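Local coordinates for putative major capsid protein (Cafeteriavirus-dependent mavirus, PDB 6G44) that probably builds the icosahedral shell of the marine virophage mavirus, as a double jelly-roll major capsid protein that packs as a trimer, at residues P73-S78 against I266-Q271; E150-K155 against A418-G423; K318-T323 against Q451-F456. All blocks are in the same frame, centred on the assembly; numbering follows the deposited sequence.

Contacts 1 and 3 are antiparallel strand pairs in different sheets, and no two contacts share a strand. Contact 2 ties a loop after helix 136-142 to one after helix 411-417. Contact 1 is mostly buried: one face of its sheet is packed with apolar side chains, and the other carries two arginines and a leucine, partly against a second subunit. Contact 3 has one mostly buried face, and its other face holds threonines, glutamines and a water. These two lie on opposite sides of the chain's centre, their own centres about 41 Å apart. Contact 2 is buried too, but its chemistry is mixed: hydrogen bonds of backbone, asparagine and lysine around one isoleucine, with a sulfate beside it.

Contact 1 (P73-S78 against I266-Q271); sequences PRLRVS and INMLVQ
V77 lies alongside I266, both side chains pointing the same way, and its CG1 meets CG1 of I266 at 3.7 Å. The CG1 of I266 stands opposite its backbone N (chi1 -172°), which sets that branch against V77. On the same face CD2 of L75 lies 4.3 Å from CD1 of I266. The L75 side chain runs aslant to M268, with CD2 of L75 4.1 Å from CB of M268. At the end of the segment CB of P73 lies 3.9 Å from CG2 of V270.

R74 with L269 and R76 with N267 are the hydrogen-bonded antiparallel pairs. Each has two backbone bonds, all four nearly straight. On their face CD1 of L269 rests on the aliphatic base of R76, 3.9 Å from CB. The guanidinium of R74 leads away from the partner strand. It forms a salt bridge with D203 and bonds the carbonyl of L141.

The strand of R74-S78 sits between strands 258-273 and 195-205. The face of L75, I266 and M268 is covered by strands 58-66 and 222-235, as in a jelly-roll sandwich. On the opposite face, R76 and L269 pack on E374 of the second subunit.

Contact 2 (E150-K155 against A418-G423); sequences EYNKIK and AIFGAG. With SO4 (sulfate ion), chain P.
N152 and F420 are joined by two hydrogen bonds. The backbone N of N152 donates to O of F420 at 2.8 Å, and OD1 of N152 accepts from N of F420 at 2.9 Å. The second bond is straight at the hydrogen (173°), but the donor stands above the plane of the amide. With chi1 at 76°, CG of N152 lies between its own N and carbonyl carbon, which folds the amide back over the partner backbone. A third bond runs from N of A422 to O of E150.

Lysine and water hold the other end. In the conformer described, one of two, K153 NZ donates to O of A418 at 2.7 Å, from above the carbonyl plane, and also to O of K416. A water accepts from ND2 of N152 and donates to the same A418 oxygen, which then has two donors. ND2 of N152 also bonds OE1 of Q352.

Apolar contact centres on I419. Its CG2 touches CB of Y151 at 3.7 Å. In the same lysine conformer its CG1 lies 3.9 Å from CD of K153, the two chains crossing at an angle. The amide of N152 stands perpendicular to the F420 ring, with ND2 near the ring edge.

A sulfate, probably from the crystallisation liquor, lies beside I419. K155 NZ bonds its O1 at 2.9 Å and O4 weakly. N400 and T403, with K93 and T167 of the third subunit, also bind it at the subunit boundary. The arrangement is a loop-to-loop junction with a single bridge, Y151 to G421, outside the regular strands of the double jelly-roll.

Contact 3 (K318-T323 against Q451-F456); sequences KHILTT and QVQATF. With SO4 (sulfate ion), chain B.
F456 packs its ring against H319. CB of H319 sits over one face, 3.8 Å from the ring centroid, in a CH-pi contact. L321 meets the same ring from another direction: its CG lies at the ring edge, in plane, and its CD1 is 3.6 Å from CZ. The ring can fold toward the neighbouring strand because CG of F456 lies between its N and carbonyl carbon (chi1 59°). Strand 286-305 backs this part through C303 and S301, and L470 of strand 464-482 packs on L321. The imidazole of H319 leans obliquely to F456, and its NE2 bonds OD1 of N305.

The other face is more exposed and more polar. I320 lies beside T455. The side chains of I320 and Q453 run across each other, CG2 of I320 3.7 Å from CG of Q453. T322 and Q453 share a water, 2.7 Å from OG1 of T322 and 2.7 Å from NE2 of Q453, which donates to it. At one end K318 N bonds O4 of a sulfate, probably from the crystallisation liquor, at 2.9 Å; K307 and N317 bind the same ion.

Backbone bonds pair H319 with F456 and L321 with A454, and T323 N adds one to O of V452. Past the last bridge, side chains take over the pairing. NE2 of Q451 donates in plane to O of T323 at 2.8 Å, and OG1 of T323 accepts from N of V452 at 3.1 Å. The chemistry is thus two-sided. Mostly apolar groups pack toward the neighbouring sheet, with H319 tied to N305; hydroxyls and amides, with I320 among them, suit the other face to water.

Contact 1 (P73-S78 against I266-Q271)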
ATOM      1  N   PRO C  73      -9.629   6.541  23.815  1.00 10.80           N
ATOM      2  CA  PRO C  73     -11.031   6.243  23.927  1.00 10.49           C
ATOM      3  C   PRO C  73     -11.814   6.574  22.648  1.00 10.47           C
ATOM      4  O   PRO C  73     -11.431   7.478  21.882  1.00 10.28           O
ATOM      5  CB  PRO C  73     -11.499   7.128  25.092  1.00 10.98           C
ATOM      6  CG  PRO C  73     -10.522   8.239  25.160  1.00 11.19           C
ATOM      7  CD  PRO C  73      -9.206   7.601  24.746  1.00 11.00           C
ATOM      8  N   ARG C  74     -12.881   5.843  22.420  1.00 10.58           N
ATOM      9  CA  ARG C  74     -13.676   5.970  21.224  1.00 10.54           C
ATOM     10  C   ARG C  74     -15.108   6.337  21.569  1.00 10.84           C
ATOM     11  O   ARG C  74     -15.575   6.092  22.689  1.00 11.92           O
ATOM     12  CB  ARG C  74     -13.680   4.659  20.402  1.00 11.01           C
ATOM     13  CG  ARG C  74     -12.283   4.140  20.082  1.00 11.47           C
ATOM     14  CD  ARG C  74     -12.307   2.867  19.260  1.00 11.24           C
ATOM     15  NE  ARG C  74     -12.639   3.079  17.852  1.00 11.44           N
ATOM     16  CZ  ARG C  74     -11.765   3.414  16.909  1.00 11.79           C
ATOM     17  NH1 ARG C  74     -12.198   3.553  15.674  1.00 12.32           N
ATOM     18  NH2 ARG C  74     -10.492   3.627  17.193  1.00 12.28           N
ATOM     19  N   LEU C  75     -15.806   6.891  20.607  1.00 10.98           N
ATOM     20  CA  LEU C  75     -17.228   7.138  20.713  1.00 11.29           C
ATOM     21  C   LEU C  75     -17.980   6.270  19.722  1.00 11.55           C
ATOM     22  O   LEU C  75     -17.646   6.245  18.524  1.00 11.86           O
ATOM     23  CB  LEU C  75     -17.516   8.617  20.439  1.00 11.50           C
ATOM     24  CG  LEU C  75     -16.875   9.606  21.401  1.00 11.80           C
ATOM     25  CD1 LEU C  75     -16.982  11.049  20.924  1.00 12.62           C
ATOM     26  CD2 LEU C  75     -17.490   9.487  22.800  1.00 12.21           C
ATOM     27  N   ARG C  76     -19.010   5.570  20.200  1.00 11.41           N
ATOM     28  CA  ARG C  76     -19.886   4.758  19.374  1.00 12.35           C
ATOM     29  C   ARG C  76     -21.202   5.512  19.260  1.00 12.65           C
ATOM     30  O   ARG C  76     -21.866   5.727  20.286  1.00 13.23           O
ATOM     31  CB  ARG C  76     -20.104   3.348  19.948  1.00 13.77           C
ATOM     32  CG  ARG C  76     -21.066   2.478  19.133  1.00 16.78           C
ATOM     33  CD  ARG C  76     -21.579   1.315  19.987  1.00 20.80           C
ATOM     34  NE  ARG C  76     -22.376   0.346  19.236  1.00 26.79           N
ATOM     35  CZ  ARG C  76     -23.698   0.395  19.028  1.00 29.36           C
ATOM     36  NH1 ARG C  76     -24.449   1.413  19.465  1.00 32.68           N
ATOM     37  NH2 ARG C  76     -24.274  -0.593  18.333  1.00 32.02           N
ATOM     38  N   VAL C  77     -21.550   5.917  18.052  1.00 11.77           N
ATOM     39  CA  VAL C  77     -22.822   6.608  17.793  1.00 12.78           C
ATOM     40  C   VAL C  77     -23.705   5.728  16.973  1.00 13.51           C
ATOM     41  O   VAL C  77     -23.233   4.997  16.090  1.00 12.83           O
ATOM     42  CB  VAL C  77     -22.670   7.977  17.135  1.00 13.63           C
ATOM     43  CG1 VAL C  77     -21.912   8.945  18.032  1.00 14.68           C
ATOM     44  CG2 VAL C  77     -22.064   7.870  15.744  1.00 14.14           C
ATOM     45  N   SER C  78     -25.004   5.771  17.264  1.00 13.44           N
ATOM     46  CA  SER C  78     -25.988   5.111  16.453  1.00 13.93           C
ATOM     47  C   SER C  78     -27.162   6.047  16.252  1.00 13.86           C
ATOM     48  O   SER C  78     -27.495   6.821  17.147  1.00 13.81           O
ATOM     49  CB  SER C  78     -26.424   3.781  17.047  1.00 16.14           C
ATOM     50  OG  SER C  78     -27.079   3.960  18.257  1.00 18.24           O
ATOM     51  N   ILE C 266     -25.269   7.589  21.978  1.00 11.94           N
ATOM     52  CA  ILE C 266     -23.818   7.703  22.027  1.00 12.07           C
ATOM     53  C   ILE C 266     -23.290   7.086  23.308  1.00 13.26           C
ATOM     54  O   ILE C 266     -23.870   7.283  24.390  1.00 13.90           O
ATOM     55  CB  ILE C 266     -23.358   9.161  21.842  1.00 12.09           C
ATOM     56  CG1 ILE C 266     -21.815   9.261  21.698  1.00 11.98           C
ATOM     57  CG2 ILE C 266     -23.881  10.056  22.957  1.00 12.57           C
ATOM     58  CD1 ILE C 266     -21.326  10.649  21.375  1.00 12.07           C
ATOM     59  N   ASN C 267     -22.231   6.282  23.178  1.00 12.41           N
ATOM     60  CA  ASN C 267     -21.501   5.726  24.318  0.50 12.78           C
ATOM     61  C   ASN C 267     -20.011   5.976  24.123  1.00 12.28           C
ATOM     62  O   ASN C 267     -19.559   6.085  22.985  1.00 12.55           O
ATOM     63  CB  ASN C 267     -21.761   4.223  24.419  0.50 13.56           C
ATOM     64  CG  ASN C 267     -23.206   3.890  24.753  0.50 14.80           C
ATOM     65  OD1 ASN C 267     -23.941   4.720  25.277  0.50 16.97           O
ATOM     66  ND2 ASN C 267     -23.601   2.657  24.500  0.50 15.82           N
ATOM     67  N   MET C 268     -19.274   6.059  25.222  1.00 11.32           N
ATOM     68  CA  MET C 268     -17.804   6.134  25.195  1.00 11.52           C
ATOM     69  C   MET C 268     -17.273   4.774  25.537  1.00 11.63           C
ATOM     70  O   MET C 268     -17.642   4.213  26.566  1.00 11.60           O
ATOM     71  CB  MET C 268     -17.270   7.183  26.144  1.00 12.01           C
ATOM     72  CG  MET C 268     -15.748   7.263  26.129  1.00 13.13           C
ATOM     73  SD  MET C 268     -15.105   8.783  26.846  1.00 14.65           S
ATOM     74  CE  MET C 268     -15.598   8.569  28.548  1.00 14.84           C
ATOM     75  N   LEU C 269     -16.422   4.217  24.665  1.00 11.16           N
ATOM     76  CA  LEU C 269     -15.891   2.878  24.807  1.00 11.45           C
ATOM     77  C   LEU C 269     -14.406   2.964  25.057  1.00 10.96           C
ATOM     78  O   LEU C 269     -13.687   3.614  24.268  1.00 11.07           O
ATOM     79  CB  LEU C 269     -16.138   2.054  23.556  1.00 12.37           C
ATOM     80  CG  LEU C 269     -17.530   1.446  23.352  1.00 13.61           C
ATOM     81  CD1 LEU C 269     -18.685   2.436  23.446  1.00 14.54           C
ATOM     82  CD2 LEU C 269     -17.625   0.695  22.047  1.00 15.01           C
ATOM     83  N   VAL C 270     -13.928   2.361  26.140  1.00 10.77           N
ATOM     84  CA  VAL C 270     -12.507   2.382  26.436  1.00 11.35           C
ATOM     85  C   VAL C 270     -12.110   1.187  27.290  1.00 11.75           C
ATOM     86  O   VAL C 270     -12.868   0.760  28.168  1.00 12.00           O
ATOM     87  CB  VAL C 270     -12.098   3.721  27.130  1.00 11.52           C
ATOM     88  CG1 VAL C 270     -12.712   3.844  28.541  1.00 11.89           C
ATOM     89  CG2 VAL C 270     -10.602   3.951  27.124  1.00 11.98           C
ATOM     90  N   GLN C 271     -10.917   0.652  27.046  1.00 11.44           N
ATOM     91  CA  GLN C 271     -10.378  -0.388  27.885  1.00 11.68           C
ATOM     92  C   GLN C 271     -10.049   0.124  29.288  1.00 11.54           C
ATOM     93  O   GLN C 271      -9.692   1.270  29.491  1.00 11.11           O
ATOM     94  CB  GLN C 271      -9.122  -0.973  27.215  1.00 11.95           C
ATOM     95  CG  GLN C 271      -9.422  -1.816  25.970  1.00 12.23           C
ATOM     96  CD  GLN C 271      -8.243  -1.913  25.048  1.00 12.55           C
ATOM     97  OE1 GLN C 271      -7.776  -0.899  24.542  1.00 13.55           O
ATOM     98  NE2 GLN C 271      -7.733  -3.149  24.815  1.00 12.64           N
TER

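Contact 2 (E150-K155 against A418-G423)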
ATOM      1  N   GLU C 150     -11.106  14.056  -2.887  1.00 10.28           N
ATOM      2  CA  GLU C 150     -10.145  14.724  -3.750  1.00 10.55           C
ATOM      3  C   GLU C 150     -10.747  15.865  -4.535  1.00 10.73           C
ATOM      4  O   GLU C 150     -10.029  16.814  -4.863  1.00 10.55           O
ATOM      5  CB  GLU C 150      -9.515  13.710  -4.710  1.00 10.96           C
ATOM      6  CG  GLU C 150      -8.718  12.622  -4.001  1.00 11.43           C
ATOM      7  CD  GLU C 150      -9.510  11.402  -3.545  1.00 11.60           C
ATOM      8  OE1 GLU C 150     -10.748  11.361  -3.770  1.00 11.54           O
ATOM      9  OE2 GLU C 150      -8.870  10.488  -2.960  1.00 11.73           O
ATOM     10  N   TYR C 151     -12.028  15.737  -4.886  1.00 10.69           N
ATOM     11  CA  TYR C 151     -12.713  16.700  -5.757  1.00 10.99           C
ATOM     12  C   TYR C 151     -13.969  17.242  -5.064  1.00 12.02           C
ATOM     13  O   TYR C 151     -14.441  16.684  -4.075  1.00 12.51           O
ATOM     14  CB  TYR C 151     -13.017  16.104  -7.132  1.00 11.34           C
ATOM     15  CG  TYR C 151     -11.800  15.469  -7.753  1.00 11.05           C
ATOM     16  CD1 TYR C 151     -10.777  16.240  -8.281  1.00 10.82           C
ATOM     17  CD2 TYR C 151     -11.616  14.102  -7.733  1.00 11.13           C
ATOM     18  CE1 TYR C 151      -9.637  15.652  -8.786  1.00 10.74           C
ATOM     19  CE2 TYR C 151     -10.463  13.505  -8.224  1.00 10.99           C
ATOM     20  CZ  TYR C 151      -9.478  14.297  -8.739  1.00 10.61           C
ATOM     21  OH  TYR C 151      -8.334  13.678  -9.211  1.00 10.46           O
ATOM     22  N   ASN C 152     -14.527  18.304  -5.630  1.00 11.64           N
ATOM     23  CA  ASN C 152     -15.617  19.002  -4.982  1.00 12.57           C
ATOM     24  C   ASN C 152     -17.014  18.448  -5.322  1.00 12.55           C
ATOM     25  O   ASN C 152     -18.009  18.999  -4.839  1.00 13.17           O
ATOM     26  CB  ASN C 152     -15.517  20.506  -5.261  1.00 12.24           C
ATOM     27  CG  ASN C 152     -15.946  20.887  -6.660  1.00 12.79           C
ATOM     28  OD1 ASN C 152     -15.982  20.076  -7.578  1.00 12.49           O
ATOM     29  ND2 ASN C 152     -16.243  22.178  -6.831  1.00 14.85           N
ATOM     30  N   LYS C 153     -17.080  17.395  -6.135  0.50 12.33           N
ATOM     31  CA  LYS C 153     -18.311  16.679  -6.436  0.50 13.13           C
ATOM     32  C   LYS C 153     -18.030  15.191  -6.490  0.50 12.73           C
ATOM     33  O   LYS C 153     -16.937  14.757  -6.910  0.50 12.77           O
ATOM     34  CB  LYS C 153     -18.872  17.068  -7.789  0.50 13.99           C
ATOM     35  CG  LYS C 153     -19.318  18.504  -7.930  0.50 15.01           C
ATOM     36  CD  LYS C 153     -20.127  18.630  -9.199  0.50 15.86           C
ATOM     37  CE  LYS C 153     -20.569  20.047  -9.483  0.50 16.73           C
ATOM     38  NZ  LYS C 153     -20.497  20.173 -10.947  0.50 15.96           N
ATOM     39  N   ILE C 154     -19.034  14.406  -6.111  1.00 12.22           N
ATOM     40  CA  ILE C 154     -18.973  12.946  -6.135  1.00 11.95           C
ATOM     41  C   ILE C 154     -20.133  12.463  -6.974  1.00 12.71           C
ATOM     42  O   ILE C 154     -21.264  12.937  -6.792  1.00 12.28           O
ATOM     43  CB  ILE C 154     -19.106  12.378  -4.703  1.00 11.61           C
ATOM     44  CG1 ILE C 154     -17.887  12.747  -3.865  1.00 11.72           C
ATOM     45  CG2 ILE C 154     -19.322  10.874  -4.727  1.00 11.85           C
ATOM     46  CD1 ILE C 154     -18.108  12.643  -2.358  1.00 11.47           C
ATOM     47  N   LYS C 155     -19.891  11.554  -7.906  1.00 13.08           N
ATOM     48  CA  LYS C 155     -20.948  11.010  -8.776  1.00 13.59           C
ATOM     49  C   LYS C 155     -20.832   9.511  -8.868  1.00 14.55           C
ATOM     50  O   LYS C 155     -19.723   8.970  -8.989  1.00 14.78           O
ATOM     51  CB  LYS C 155     -20.849  11.596 -10.178  1.00 14.32           C
ATOM     52  CG  LYS C 155     -20.976  13.112 -10.226  1.00 15.05           C
ATOM     53  CD  LYS C 155     -21.067  13.651 -11.663  1.00 15.84           C
ATOM     54  CE  LYS C 155     -19.847  13.305 -12.510  1.00 16.57           C
ATOM     55  NZ  LYS C 155     -19.926  13.986 -13.842  1.00 17.71           N
ATOM     56  N   ALA C 418     -18.908  21.306 -14.274  1.00 15.72           N
ATOM     57  CA  ALA C 418     -17.478  21.383 -13.952  1.00 14.74           C
ATOM     58  C   ALA C 418     -17.229  20.853 -12.543  1.00 14.10           C
ATOM     59  O   ALA C 418     -18.008  21.104 -11.599  1.00 15.02           O
ATOM     60  CB  ALA C 418     -16.993  22.811 -14.048  1.00 14.84           C
ATOM     61  N   ILE C 419     -16.121  20.131 -12.416  1.00 12.04           N
ATOM     62  CA  ILE C 419     -15.631  19.601 -11.147  1.00 12.04           C
ATOM     63  C   ILE C 419     -14.227  20.120 -10.912  1.00 11.91           C
ATOM     64  O   ILE C 419     -13.414  20.119 -11.839  1.00 12.01           O
ATOM     65  CB  ILE C 419     -15.629  18.068 -11.171  1.00 12.34           C
ATOM     66  CG1 ILE C 419     -17.063  17.557 -11.316  1.00 13.32           C
ATOM     67  CG2 ILE C 419     -15.025  17.500  -9.874  1.00 12.51           C
ATOM     68  CD1 ILE C 419     -17.190  16.099 -11.590  1.00 14.04           C
ATOM     69  N   PHE C 420     -13.957  20.516  -9.674  1.00 11.20           N
ATOM     70  CA  PHE C 420     -12.662  21.072  -9.253  1.00 11.27           C
ATOM     71  C   PHE C 420     -12.023  20.269  -8.155  1.00 11.38           C
ATOM     72  O   PHE C 420     -12.705  19.580  -7.375  1.00 12.29           O
ATOM     73  CB  PHE C 420     -12.797  22.537  -8.823  1.00 11.92           C
ATOM     74  CG  PHE C 420     -13.260  23.424  -9.936  1.00 12.41           C
ATOM     75  CD1 PHE C 420     -14.618  23.595 -10.196  1.00 13.10           C
ATOM     76  CD2 PHE C 420     -12.342  24.074 -10.737  1.00 12.26           C
ATOM     77  CE1 PHE C 420     -15.035  24.373 -11.258  1.00 12.82           C
ATOM     78  CE2 PHE C 420     -12.757  24.855 -11.805  1.00 12.80           C
ATOM     79  CZ  PHE C 420     -14.102  25.008 -12.059  1.00 12.82           C
ATOM     80  N   GLY C 421     -10.703  20.360  -8.071  1.00 11.18           N
ATOM     81  CA  GLY C 421     -10.028  19.825  -6.896  1.00 10.88           C
ATOM     82  C   GLY C 421     -10.576  20.443  -5.627  1.00 11.19           C
ATOM     83  O   GLY C 421     -11.001  21.613  -5.611  1.00 11.41           O
ATOM     84  N   ALA C 422     -10.551  19.678  -4.539  1.00 11.11           N
ATOM     85  CA  ALA C 422     -11.097  20.177  -3.276  1.00 11.92           C
ATOM     86  C   ALA C 422     -10.346  21.397  -2.767  1.00 12.03           C
ATOM     87  O   ALA C 422     -10.910  22.213  -2.036  1.00 13.09           O
ATOM     88  CB  ALA C 422     -11.098  19.095  -2.212  1.00 13.24           C
ATOM     89  N   GLY C 423      -9.069  21.505  -3.122  1.00 10.76           N
ATOM     90  CA  GLY C 423      -8.263  22.684  -2.805  1.00 10.25           C
ATOM     91  C   GLY C 423      -7.161  22.401  -1.797  1.00 10.83           C
ATOM     92  O   GLY C 423      -6.899  21.256  -1.454  1.00 11.39           O
TER
HETATM   93  S   SO4 P 602     -16.587  13.492 -15.143  1.00 23.40           S
HETATM   94  O1  SO4 P 602     -17.425  14.705 -15.130  1.00 25.47           O
HETATM   95  O2  SO4 P 602     -15.707  13.482 -16.343  1.00 23.70           O
HETATM   96  O3  SO4 P 602     -15.751  13.386 -13.916  1.00 26.60           O
HETATM   97  O4  SO4 P 602     -17.547  12.345 -15.154  1.00 26.80           O
HETATM   98  O   HOH W   1     -17.952  22.610  -9.184  1.00 25.55           O

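Contact 3 (K318-T323 against Q451-F456)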
ATOM      1  N   LYS C 318      -7.252  35.833  -9.741  1.00 17.85           N
ATOM      2  CA  LYS C 318      -6.287  35.569  -8.680  1.00 18.21           C
ATOM      3  C   LYS C 318      -6.663  36.433  -7.503  1.00 18.08           C
ATOM      4  O   LYS C 318      -6.373  37.636  -7.508  1.00 21.43           O
ATOM      5  CB  LYS C 318      -4.859  35.871  -9.139  1.00 19.58           C
ATOM      6  CG  LYS C 318      -4.426  35.094 -10.376  1.00 20.60           C
ATOM      7  CD  LYS C 318      -2.960  35.342 -10.720  1.00 23.74           C
ATOM      8  CE  LYS C 318      -2.677  35.388 -12.208  1.00 28.55           C
ATOM      9  NZ  LYS C 318      -2.951  34.120 -12.944  1.00 30.04           N
ATOM     10  N   HIS C 319      -7.335  35.836  -6.525  1.00 15.84           N
ATOM     11  CA  HIS C 319      -7.759  36.505  -5.296  1.00 16.37           C
ATOM     12  C   HIS C 319      -6.628  36.507  -4.288  1.00 16.40           C
ATOM     13  O   HIS C 319      -5.852  35.561  -4.219  1.00 16.10           O
ATOM     14  CB  HIS C 319      -8.955  35.789  -4.706  1.00 16.56           C
ATOM     15  CG  HIS C 319     -10.127  35.769  -5.621  1.00 18.21           C
ATOM     16  ND1 HIS C 319     -10.830  36.917  -5.920  1.00 18.85           N
ATOM     17  CD2 HIS C 319     -10.685  34.772  -6.344  1.00 18.63           C
ATOM     18  CE1 HIS C 319     -11.796  36.613  -6.770  1.00 19.83           C
ATOM     19  NE2 HIS C 319     -11.728  35.322  -7.051  1.00 19.70           N
ATOM     20  N   ILE C 320      -6.501  37.592  -3.534  1.00 15.66           N
ATOM     21  CA  ILE C 320      -5.459  37.713  -2.515  1.00 15.77           C
ATOM     22  C   ILE C 320      -6.073  38.016  -1.170  1.00 15.89           C
ATOM     23  O   ILE C 320      -6.962  38.884  -1.037  1.00 17.02           O
ATOM     24  CB  ILE C 320      -4.425  38.809  -2.887  1.00 16.55           C
ATOM     25  CG1 ILE C 320      -3.823  38.534  -4.275  1.00 17.52           C
ATOM     26  CG2 ILE C 320      -3.345  38.922  -1.814  1.00 17.82           C
ATOM     27  CD1 ILE C 320      -2.977  39.648  -4.871  1.00 19.84           C
ATOM     28  N   LEU C 321      -5.581  37.334  -0.148  1.00 15.36           N
ATOM     29  CA  LEU C 321      -5.942  37.648   1.231  1.00 15.24           C
ATOM     30  C   LEU C 321      -4.653  37.686   2.025  1.00 15.94           C
ATOM     31  O   LEU C 321      -3.748  36.869   1.810  1.00 15.62           O
ATOM     32  CB  LEU C 321      -6.902  36.613   1.815  1.00 15.57           C
ATOM     33  CG  LEU C 321      -8.373  36.658   1.411  1.00 15.80           C
ATOM     34  CD1 LEU C 321      -9.144  35.433   1.886  1.00 16.88           C
ATOM     35  CD2 LEU C 321      -9.007  37.930   1.982  1.00 16.85           C
ATOM     36  N   THR C 322      -4.572  38.642   2.957  1.00 15.65           N
ATOM     37  CA  THR C 322      -3.427  38.781   3.828  1.00 15.98           C
ATOM     38  C   THR C 322      -3.892  38.919   5.273  1.00 16.33           C
ATOM     39  O   THR C 322      -4.689  39.814   5.586  1.00 16.14           O
ATOM     40  CB  THR C 322      -2.581  40.026   3.460  1.00 16.46           C
ATOM     41  OG1 THR C 322      -2.218  39.981   2.067  1.00 17.08           O
ATOM     42  CG2 THR C 322      -1.325  40.095   4.287  1.00 17.55           C
ATOM     43  N   THR C 323      -3.374  38.071   6.165  1.00 15.87           N
ATOM     44  CA  THR C 323      -3.735  38.168   7.573  1.00 16.38           C
ATOM     45  C   THR C 323      -3.257  39.497   8.137  1.00 17.57           C
ATOM     46  O   THR C 323      -2.331  40.109   7.628  1.00 17.69           O
ATOM     47  CB  THR C 323      -3.103  37.060   8.449  1.00 16.07           C
ATOM     48  OG1 THR C 323      -1.681  37.200   8.477  1.00 16.57           O
ATOM     49  CG2 THR C 323      -3.499  35.661   7.956  1.00 17.44           C
ATOM     50  N   GLN C 451       2.924  37.403   9.279  1.00 15.55           N
ATOM     51  CA  GLN C 451       1.842  37.758   8.403  1.00 16.90           C
ATOM     52  C   GLN C 451       1.904  36.798   7.209  1.00 16.16           C
ATOM     53  O   GLN C 451       2.988  36.472   6.730  1.00 16.95           O
ATOM     54  CB  GLN C 451       2.017  39.210   7.938  1.00 18.76           C
ATOM     55  CG  GLN C 451       0.861  39.791   7.147  1.00 21.34           C
ATOM     56  CD  GLN C 451       0.915  41.316   7.106  1.00 24.04           C
ATOM     57  OE1 GLN C 451       1.948  41.891   6.779  1.00 28.47           O
ATOM     58  NE2 GLN C 451      -0.187  41.964   7.452  1.00 25.91           N
ATOM     59  N   VAL C 452       0.733  36.345   6.775  1.00 15.09           N
ATOM     60  CA  VAL C 452       0.609  35.402   5.646  1.00 14.62           C
ATOM     61  C   VAL C 452      -0.267  36.007   4.561  1.00 14.21           C
ATOM     62  O   VAL C 452      -1.393  36.390   4.834  1.00 14.66           O
ATOM     63  CB  VAL C 452       0.007  34.068   6.139  1.00 15.48           C
ATOM     64  CG1 VAL C 452      -0.285  33.121   4.978  1.00 15.67           C
ATOM     65  CG2 VAL C 452       0.966  33.416   7.137  1.00 15.87           C
ATOM     66  N   GLN C 453       0.258  36.051   3.335  1.00 14.44           N
ATOM     67  CA  GLN C 453      -0.498  36.437   2.139  1.00 15.70           C
ATOM     68  C   GLN C 453      -0.710  35.166   1.305  1.00 14.69           C
ATOM     69  O   GLN C 453       0.266  34.469   1.044  1.00 16.79           O
ATOM     70  CB  GLN C 453       0.304  37.452   1.333  1.00 16.68           C
ATOM     71  CG  GLN C 453      -0.323  37.834  -0.001  1.00 17.57           C
ATOM     72  CD  GLN C 453       0.634  38.542  -0.924  1.00 18.82           C
ATOM     73  OE1 GLN C 453       1.222  37.930  -1.810  1.00 20.90           O
ATOM     74  NE2 GLN C 453       0.842  39.838  -0.679  1.00 21.91           N
ATOM     75  N   ALA C 454      -1.945  34.879   0.926  1.00 14.21           N
ATOM     76  CA  ALA C 454      -2.257  33.753   0.042  1.00 13.48           C
ATOM     77  C   ALA C 454      -2.927  34.289  -1.209  1.00 14.21           C
ATOM     78  O   ALA C 454      -3.856  35.089  -1.097  1.00 14.50           O
ATOM     79  CB  ALA C 454      -3.196  32.770   0.721  1.00 14.31           C
ATOM     80  N   THR C 455      -2.472  33.829  -2.370  1.00 12.85           N
ATOM     81  CA  THR C 455      -3.113  34.088  -3.649  1.00 14.24           C
ATOM     82  C   THR C 455      -3.797  32.790  -4.072  1.00 13.38           C
ATOM     83  O   THR C 455      -3.170  31.709  -4.021  1.00 13.24           O
ATOM     84  CB  THR C 455      -2.074  34.553  -4.691  1.00 14.78           C
ATOM     85  OG1 THR C 455      -1.324  35.672  -4.171  1.00 15.48           O
ATOM     86  CG2 THR C 455      -2.746  34.959  -5.980  1.00 15.15           C
ATOM     87  N   PHE C 456      -5.045  32.873  -4.497  1.00 13.03           N
ATOM     88  CA  PHE C 456      -5.845  31.672  -4.695  1.00 12.59           C
ATOM     89  C   PHE C 456      -6.923  31.845  -5.725  1.00 13.39           C
ATOM     90  O   PHE C 456      -7.357  32.965  -6.032  1.00 13.87           O
ATOM     91  CB  PHE C 456      -6.452  31.205  -3.364  1.00 12.77           C
ATOM     92  CG  PHE C 456      -7.331  32.240  -2.703  1.00 13.19           C
ATOM     93  CD1 PHE C 456      -6.771  33.192  -1.853  1.00 13.37           C
ATOM     94  CD2 PHE C 456      -8.693  32.272  -2.939  1.00 13.16           C
ATOM     95  CE1 PHE C 456      -7.591  34.146  -1.240  1.00 14.04           C
ATOM     96  CE2 PHE C 456      -9.514  33.209  -2.323  1.00 14.05           C
ATOM     97  CZ  PHE C 456      -8.940  34.157  -1.496  1.00 13.90           C
TER
HETATM   98  S   SO4 B 604      -7.552  39.043 -11.852  0.70 26.37           S
HETATM   99  O1  SO4 B 604      -8.007  39.034 -13.258  0.70 27.23           O
HETATM  100  O2  SO4 B 604      -6.886  40.316 -11.498  0.70 27.40           O
HETATM  101  O3  SO4 B 604      -8.758  38.942 -11.003  0.70 23.05           O
HETATM  102  O4  SO4 B 604      -6.569  37.932 -11.652  0.70 20.96           O
HETATM  103  O   HOH W   2       0.012  41.389   1.362  1.00 30.20           O